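Integron cassette protein (Vibrio cholerae, PDB 3G1J) is of unknown function, an integron cassette product with a small, mostly beta fold that probably belongs among the SH3-like barrels. Local coordinates at residues Y20-S25 with S85-L90; D38-L43 with L56-N61. All coordinates share one frame; numbering follows the deposited sequence.

Contact 1 (Y20-S25 with S85-L90)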
loop_
_atom_site.group_PDB
_atom_site.type_symbol
_atom_site.label_atom_id
_atom_site.label_comp_id
_atom_site.label_asym_id
_atom_site.label_seq_id
_atom_site.Cartn_x
_atom_site.Cartn_y
_atom_site.Cartn_z
ATOM N N TYR A 20 -1.792 5.428 -8.807
ATOM C CA TYR A 20 -0.981 4.265 -9.182
ATOM C C TYR A 20 -1.822 3.159 -9.818
ATOM O O TYR A 20 -2.934 2.893 -9.387
ATOM C CB TYR A 20 -0.225 3.711 -7.957
ATOM C CG TYR A 20 0.746 4.718 -7.405
ATOM C CD1 TYR A 20 0.306 5.729 -6.552
ATOM C CD2 TYR A 20 2.084 4.714 -7.794
ATOM C CE1 TYR A 20 1.175 6.692 -6.079
ATOM C CE2 TYR A 20 2.962 5.662 -7.324
ATOM C CZ TYR A 20 2.502 6.657 -6.473
ATOM O OH TYR A 20 3.365 7.616 -6.002
ATOM N N LYS A 21 -1.266 2.520 -10.846
ATOM C CA LYS A 21 -1.827 1.314 -11.415
ATOM C C LYS A 21 -1.182 0.110 -10.751
ATOM O O LYS A 21 0.043 0.071 -10.575
ATOM C CB LYS A 21 -1.501 1.275 -12.914
ATOM C CG LYS A 21 -2.128 0.114 -13.681
ATOM C CD LYS A 21 -1.591 0.050 -15.111
ATOM C CE LYS A 21 -1.928 -1.283 -15.765
ATOM N NZ LYS A 21 -1.490 -1.365 -17.190
ATOM N N VAL A 22 -1.982 -0.885 -10.390
ATOM C CA VAL A 22 -1.405 -2.136 -9.915
ATOM C C VAL A 22 -0.820 -2.880 -11.114
ATOM O O VAL A 22 -1.542 -3.170 -12.066
ATOM C CB VAL A 22 -2.460 -2.989 -9.203
ATOM C CG1 VAL A 22 -1.904 -4.365 -8.858
ATOM C CG2 VAL A 22 -2.939 -2.244 -7.930
ATOM N N VAL A 23 0.486 -3.148 -11.093
ATOM C CA VAL A 23 1.113 -3.838 -12.228
ATOM C C VAL A 23 1.478 -5.301 -11.978
ATOM O O VAL A 23 1.935 -5.997 -12.887
ATOM C CB VAL A 23 2.324 -3.075 -12.809
ATOM C CG1 VAL A 23 1.872 -1.799 -13.497
ATOM C CG2 VAL A 23 3.357 -2.788 -11.740
ATOM N N ARG A 24 1.277 -5.766 -10.750
ATOM C CA ARG A 24 1.284 -7.198 -10.488
ATOM C C ARG A 24 0.238 -7.476 -9.432
ATOM O O ARG A 24 0.243 -6.839 -8.373
ATOM C CB ARG A 24 2.641 -7.720 -10.010
ATOM C CG ARG A 24 2.677 -9.258 -9.965
ATOM C CD ARG A 24 3.895 -9.860 -9.258
ATOM N NE ARG A 24 5.148 -9.302 -9.742
ATOM C CZ ARG A 24 6.334 -9.870 -9.560
ATOM N NH1 ARG A 24 6.426 -11.047 -8.946
ATOM N NH2 ARG A 24 7.423 -9.264 -10.016
ATOM N N SER A 25 -0.671 -8.403 -9.716
ATOM C CA SER A 25 -1.696 -8.735 -8.724
ATOM C C SER A 25 -0.982 -9.228 -7.472
ATOM O O SER A 25 0.054 -9.887 -7.559
ATOM C CB SER A 25 -2.673 -9.800 -9.241
ATOM O OG SER A 25 -3.336 -9.385 -10.427
ATOM N N SER A 85 7.452 -3.213 -8.345
ATOM C CA SER A 85 7.005 -4.430 -9.018
ATOM C C SER A 85 5.481 -4.505 -8.991
ATOM O O SER A 85 4.886 -5.261 -9.753
ATOM C CB SER A 85 7.569 -5.681 -8.330
ATOM O OG SER A 85 8.976 -5.836 -8.501
ATOM N N TYR A 86 4.864 -3.723 -8.104
ATOM C CA TYR A 86 3.439 -3.840 -7.795
ATOM C C TYR A 86 2.638 -2.600 -8.162
ATOM O O TYR A 86 1.479 -2.696 -8.570
ATOM C CB TYR A 86 3.249 -4.211 -6.307
ATOM C CG TYR A 86 3.828 -5.565 -6.053
ATOM C CD1 TYR A 86 3.089 -6.703 -6.333
ATOM C CD2 TYR A 86 5.147 -5.722 -5.618
ATOM C CE1 TYR A 86 3.620 -7.960 -6.172
ATOM C CE2 TYR A 86 5.694 -6.985 -5.435
ATOM C CZ TYR A 86 4.924 -8.107 -5.728
ATOM O OH TYR A 86 5.421 -9.376 -5.557
ATOM N N PHE A 87 3.273 -1.440 -8.038
ATOM C CA PHE A 87 2.627 -0.175 -8.315
ATOM C C PHE A 87 3.418 0.626 -9.329
ATOM O O PHE A 87 4.643 0.761 -9.216
ATOM C CB PHE A 87 2.494 0.638 -7.026
ATOM C CG PHE A 87 1.599 0.002 -6.003
ATOM C CD1 PHE A 87 0.223 0.112 -6.117
ATOM C CD2 PHE A 87 2.131 -0.703 -4.931
ATOM C CE1 PHE A 87 -0.613 -0.468 -5.175
ATOM C CE2 PHE A 87 1.297 -1.292 -3.979
ATOM C CZ PHE A 87 -0.076 -1.165 -4.108
ATOM N N CYS A 88 2.708 1.164 -10.311
ATOM C CA CYS A 88 3.304 2.090 -11.260
ATOM C C CYS A 88 2.542 3.416 -11.253
ATOM O O CYS A 88 1.305 3.451 -11.359
ATOM C CB CYS A 88 3.337 1.476 -12.661
ATOM S SG CYS A 88 4.083 2.552 -13.914
ATOM N N LYS A 89 3.281 4.511 -11.115
ATOM C CA LYS A 89 2.665 5.834 -11.115
ATOM C C LYS A 89 1.868 6.105 -12.400
ATOM O O LYS A 89 2.247 5.657 -13.486
ATOM C CB LYS A 89 3.724 6.916 -10.885
ATOM C CG LYS A 89 3.165 8.216 -10.326
ATOM C CD LYS A 89 4.264 9.244 -10.102
ATOM C CE LYS A 89 4.624 9.963 -11.396
ATOM N NZ LYS A 89 3.517 10.845 -11.871
ATOM N N LEU A 90 0.768 6.839 -12.258
ATOM C CA LEU A 90 -0.154 7.143 -13.356
ATOM C C LEU A 90 -1.195 6.046 -13.552
ATOM O O LEU A 90 -2.395 6.309 -13.494
ATOM C CB LEU A 90 0.587 7.420 -14.668
ATOM C CG LEU A 90 0.894 8.884 -14.995
ATOM C CD1 LEU A 90 1.274 9.652 -13.740
ATOM C CD2 LEU A 90 1.983 8.988 -16.059
HETATM O O HOH W 1 5.831 -7.005 -11.540
#

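Contact 2 (D38-L43 with L56-N61)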
loop_
_atom_site.group_PDB
_atom_site.type_symbol
_atom_site.label_atom_id
_atom_site.label_comp_id
_atom_site.label_asym_id
_atom_site.label_seq_id
_atom_site.Cartn_x
_atom_site.Cartn_y
_atom_site.Cartn_z
ATOM N N ASP A 38 -5.946 -2.378 -11.586
ATOM C CA ASP A 38 -6.574 -1.505 -10.599
ATOM C C ASP A 38 -5.819 -0.193 -10.492
ATOM O O ASP A 38 -4.595 -0.177 -10.563
ATOM C CB ASP A 38 -6.577 -2.180 -9.232
ATOM C CG ASP A 38 -7.867 -2.883 -8.938
ATOM O OD1 ASP A 38 -8.564 -3.263 -9.905
ATOM O OD2 ASP A 38 -8.181 -3.047 -7.740
ATOM N N VAL A 39 -6.547 0.904 -10.300
ATOM C CA VAL A 39 -5.927 2.208 -10.097
ATOM C C VAL A 39 -6.419 2.843 -8.798
ATOM O O VAL A 39 -7.616 2.876 -8.535
ATOM C CB VAL A 39 -6.217 3.152 -11.263
ATOM C CG1 VAL A 39 -5.636 4.527 -10.984
ATOM C CG2 VAL A 39 -5.657 2.575 -12.567
HETATM N N MSE A 40 -5.483 3.316 -7.980
HETATM C CA MSE A 40 -5.797 3.862 -6.655
HETATM C C MSE A 40 -4.935 5.082 -6.376
HETATM O O MSE A 40 -3.789 5.146 -6.820
HETATM C CB MSE A 40 -5.497 2.820 -5.566
HETATM C CG MSE A 40 -6.065 1.447 -5.827
HETATM SE SE MSE A 40 -6.077 0.311 -4.249
HETATM C CE MSE A 40 -4.092 -0.026 -4.016
ATOM N N ARG A 41 -5.459 6.036 -5.606
ATOM C CA ARG A 41 -4.655 7.189 -5.193
ATOM C C ARG A 41 -4.021 6.965 -3.810
ATOM O O ARG A 41 -4.720 6.618 -2.855
ATOM C CB ARG A 41 -5.499 8.470 -5.195
ATOM C CG ARG A 41 -4.763 9.703 -4.669
ATOM C CD ARG A 41 -5.485 11.000 -5.024
ATOM N NE ARG A 41 -6.909 10.911 -4.736
ATOM C CZ ARG A 41 -7.441 11.116 -3.536
ATOM N NH1 ARG A 41 -6.664 11.424 -2.508
ATOM N NH2 ARG A 41 -8.752 11.011 -3.363
ATOM N N PHE A 42 -2.710 7.159 -3.700
ATOM C CA PHE A 42 -2.039 6.974 -2.407
ATOM C C PHE A 42 -2.412 8.081 -1.417
ATOM O O PHE A 42 -2.374 9.267 -1.747
ATOM C CB PHE A 42 -0.515 6.907 -2.573
ATOM C CG PHE A 42 0.229 6.513 -1.319
ATOM C CD1 PHE A 42 -0.083 5.333 -0.651
ATOM C CD2 PHE A 42 1.266 7.300 -0.823
ATOM C CE1 PHE A 42 0.622 4.953 0.491
ATOM C CE2 PHE A 42 1.961 6.936 0.317
ATOM C CZ PHE A 42 1.645 5.754 0.978
ATOM N N LEU A 43 -2.758 7.687 -0.199
ATOM C CA LEU A 43 -3.099 8.639 0.854
ATOM C C LEU A 43 -1.975 8.806 1.881
ATOM O O LEU A 43 -1.832 9.867 2.489
ATOM C CB LEU A 43 -4.368 8.181 1.572
ATOM C CG LEU A 43 -5.592 7.906 0.702
ATOM C CD1 LEU A 43 -6.732 7.496 1.611
ATOM C CD2 LEU A 43 -5.965 9.126 -0.145
ATOM N N LEU A 56 -0.615 0.661 4.052
ATOM C CA LEU A 56 -0.617 1.577 2.925
ATOM C C LEU A 56 -2.062 1.969 2.640
ATOM O O LEU A 56 -2.864 1.134 2.242
ATOM C CB LEU A 56 0.009 0.915 1.694
ATOM C CG LEU A 56 1.425 0.345 1.817
ATOM C CD1 LEU A 56 1.868 -0.304 0.489
ATOM C CD2 LEU A 56 2.431 1.397 2.298
ATOM N N PHE A 57 -2.401 3.238 2.868
ATOM C CA PHE A 57 -3.766 3.702 2.652
ATOM C C PHE A 57 -3.959 4.290 1.257
ATOM O O PHE A 57 -3.168 5.109 0.790
ATOM C CB PHE A 57 -4.162 4.738 3.705
ATOM C CG PHE A 57 -4.228 4.188 5.097
ATOM C CD1 PHE A 57 -3.107 4.200 5.911
ATOM C CD2 PHE A 57 -5.411 3.655 5.589
ATOM C CE1 PHE A 57 -3.163 3.696 7.203
ATOM C CE2 PHE A 57 -5.485 3.150 6.883
ATOM C CZ PHE A 57 -4.361 3.167 7.688
ATOM N N PHE A 58 -5.031 3.870 0.597
ATOM C CA PHE A 58 -5.305 4.302 -0.760
ATOM C C PHE A 58 -6.768 4.698 -0.857
ATOM O O PHE A 58 -7.604 4.204 -0.104
ATOM C CB PHE A 58 -5.065 3.164 -1.764
ATOM C CG PHE A 58 -3.607 2.884 -2.069
ATOM C CD1 PHE A 58 -2.881 1.995 -1.289
ATOM C CD2 PHE A 58 -2.981 3.468 -3.169
ATOM C CE1 PHE A 58 -1.538 1.725 -1.562
ATOM C CE2 PHE A 58 -1.639 3.193 -3.454
ATOM C CZ PHE A 58 -0.922 2.314 -2.647
ATOM N N ASP A 59 -7.075 5.581 -1.797
ATOM C CA ASP A 59 -8.462 5.779 -2.204
ATOM C C ASP A 59 -8.725 4.954 -3.456
ATOM O O ASP A 59 -7.941 4.995 -4.400
ATOM C CB ASP A 59 -8.747 7.254 -2.491
ATOM C CG ASP A 59 -10.158 7.486 -2.995
ATOM O OD1 ASP A 59 -11.034 7.832 -2.173
ATOM O OD2 ASP A 59 -10.398 7.324 -4.212
ATOM N N LYS A 60 -9.819 4.195 -3.453
ATOM C CA LYS A 60 -10.270 3.504 -4.659
ATOM C C LYS A 60 -11.732 3.834 -4.918
ATOM O O LYS A 60 -12.605 3.450 -4.139
ATOM C CB LYS A 60 -10.090 1.988 -4.546
ATOM C CG LYS A 60 -10.756 1.232 -5.689
ATOM C CD LYS A 60 -10.150 -0.141 -5.901
ATOM C CE LYS A 60 -10.702 -0.780 -7.167
ATOM N NZ LYS A 60 -10.673 0.168 -8.318
ATOM N N ASN A 61 -11.996 4.528 -6.024
ATOM C CA ASN A 61 -13.347 4.989 -6.350
ATOM C C ASN A 61 -14.050 5.623 -5.157
ATOM O O ASN A 61 -15.245 5.413 -4.946
ATOM C CB ASN A 61 -14.208 3.858 -6.915
ATOM C CG ASN A 61 -13.669 3.314 -8.223
ATOM O OD1 ASN A 61 -12.836 3.942 -8.871
ATOM N ND2 ASN A 61 -14.129 2.134 -8.606
HETATM O O HOH W 2 -9.745 4.842 -7.730
HETATM O O HOH W 3 -10.230 2.636 -10.043
#

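Contact 1 (Y20-S25 with S85-L90)
With CG anti to the carbonyl carbon in Y20 and likewise in F87 (chi1 -64°), the two rings leave the paired strands 19-22 and 87-89 on the same face, where CB of Y20 meets CD1 of F87. The strands run antiparallel at the edge of a five-stranded sheet consistent with an SH3-like barrel. K21 and C88 form a hydrogen-bonded pair, K21 N giving to C88 O at 2.8 Å and C88 N to K21 O at 2.9 Å. V22 CG2 packs on F87 CE1 at 4.0 Å, while on the K21 and C88 face V23 CG1 rests on C88 CB. The Y20 ring meets the K89 backbone obliquely, CD2 3.5 Å from K89 N, and reaches past it, its hydroxyl bonded to K15 N. Beyond the strand the pairing distorts: V23 N still bonds to Y86 O, but from well above the carbonyl plane. Here the extended start of R24 (chi1 -171°) and its bend at chi3 lay the side chain across Y86, CD 3.6 Å from CE1, with the two flat groups 38° apart. The Y86 hydroxyl lies over one guanidinium face and is hydrogen-bonded to E78. At the guanidinium edge, in its plane, a water accepts from R24 NE at 3.0 Å and donates to S85 O at 2.7 Å.

Contact 2 (D38-L43 with L56-N61)
M40, a selenomethionine, meets F58 through CB, SE and CE. Its CB sits 3.5 Å from F58 CD2 and equally close to D59 O; CG then passes beside K60 CB. With chi1 at -49° and a bend at chi3 of -70°, the chain turns back over the aromatic ring. SE lies obliquely to the ring, 4.8 Å from its centroid, a Met-aromatic contact, and the methyl CE ends over the face as a CH-pi donor, 3.6 Å from the ring centroid. F42 approaches the opposite face: its CD1 lies 3.7 Å from F58 CZ, the two ring planes inclined at 58°. F58 is thus held between two residues of segment 38-43, and its rotation is probably restricted.

On the other face of the sheet the R41 guanidinium lies over D59 CB, nearly parallel to the carboxylate. R41 NH2 and D59 OD1 are 4.1 Å apart, an attraction of charges without a salt bridge, and D59 OD2 bonds instead to G62 N. L43 lays its branches along the backbone of F58 and D59. Between the side chains, R41 and D59 exchange two backbone hydrogen bonds, and L43 N gives a third to F57 O at 2.8 Å. Strands 39-48 and 53-60 pair as an antiparallel beta hairpin with M40, F42 and F58 on its buried face, within a probable SH3-like barrel.

Overall arrangement
Contact 2 is nested inside the long chain loop that contact 1 closes, and their centres lie about 11 Å apart. Both belong to one antiparallel sheet, ordered 63-70, 53-60, 39-48, 19-22, 87-89, in which strands 19-22 and 39-48 are neighbours. Probable backbone hydrogen bonds join them, V22 N to D38 O at 2.7 Å and Y20 N to M40 O at 2.8 Å. The buried faces also merge: F87 CE1 of contact 1 packs 3.7 Å from M40 CE of contact 2, and the rings of F87 and F58 meet nearly parallel. L14 touches Y20, F87, F42 and F58, so one apolar core serves both contacts.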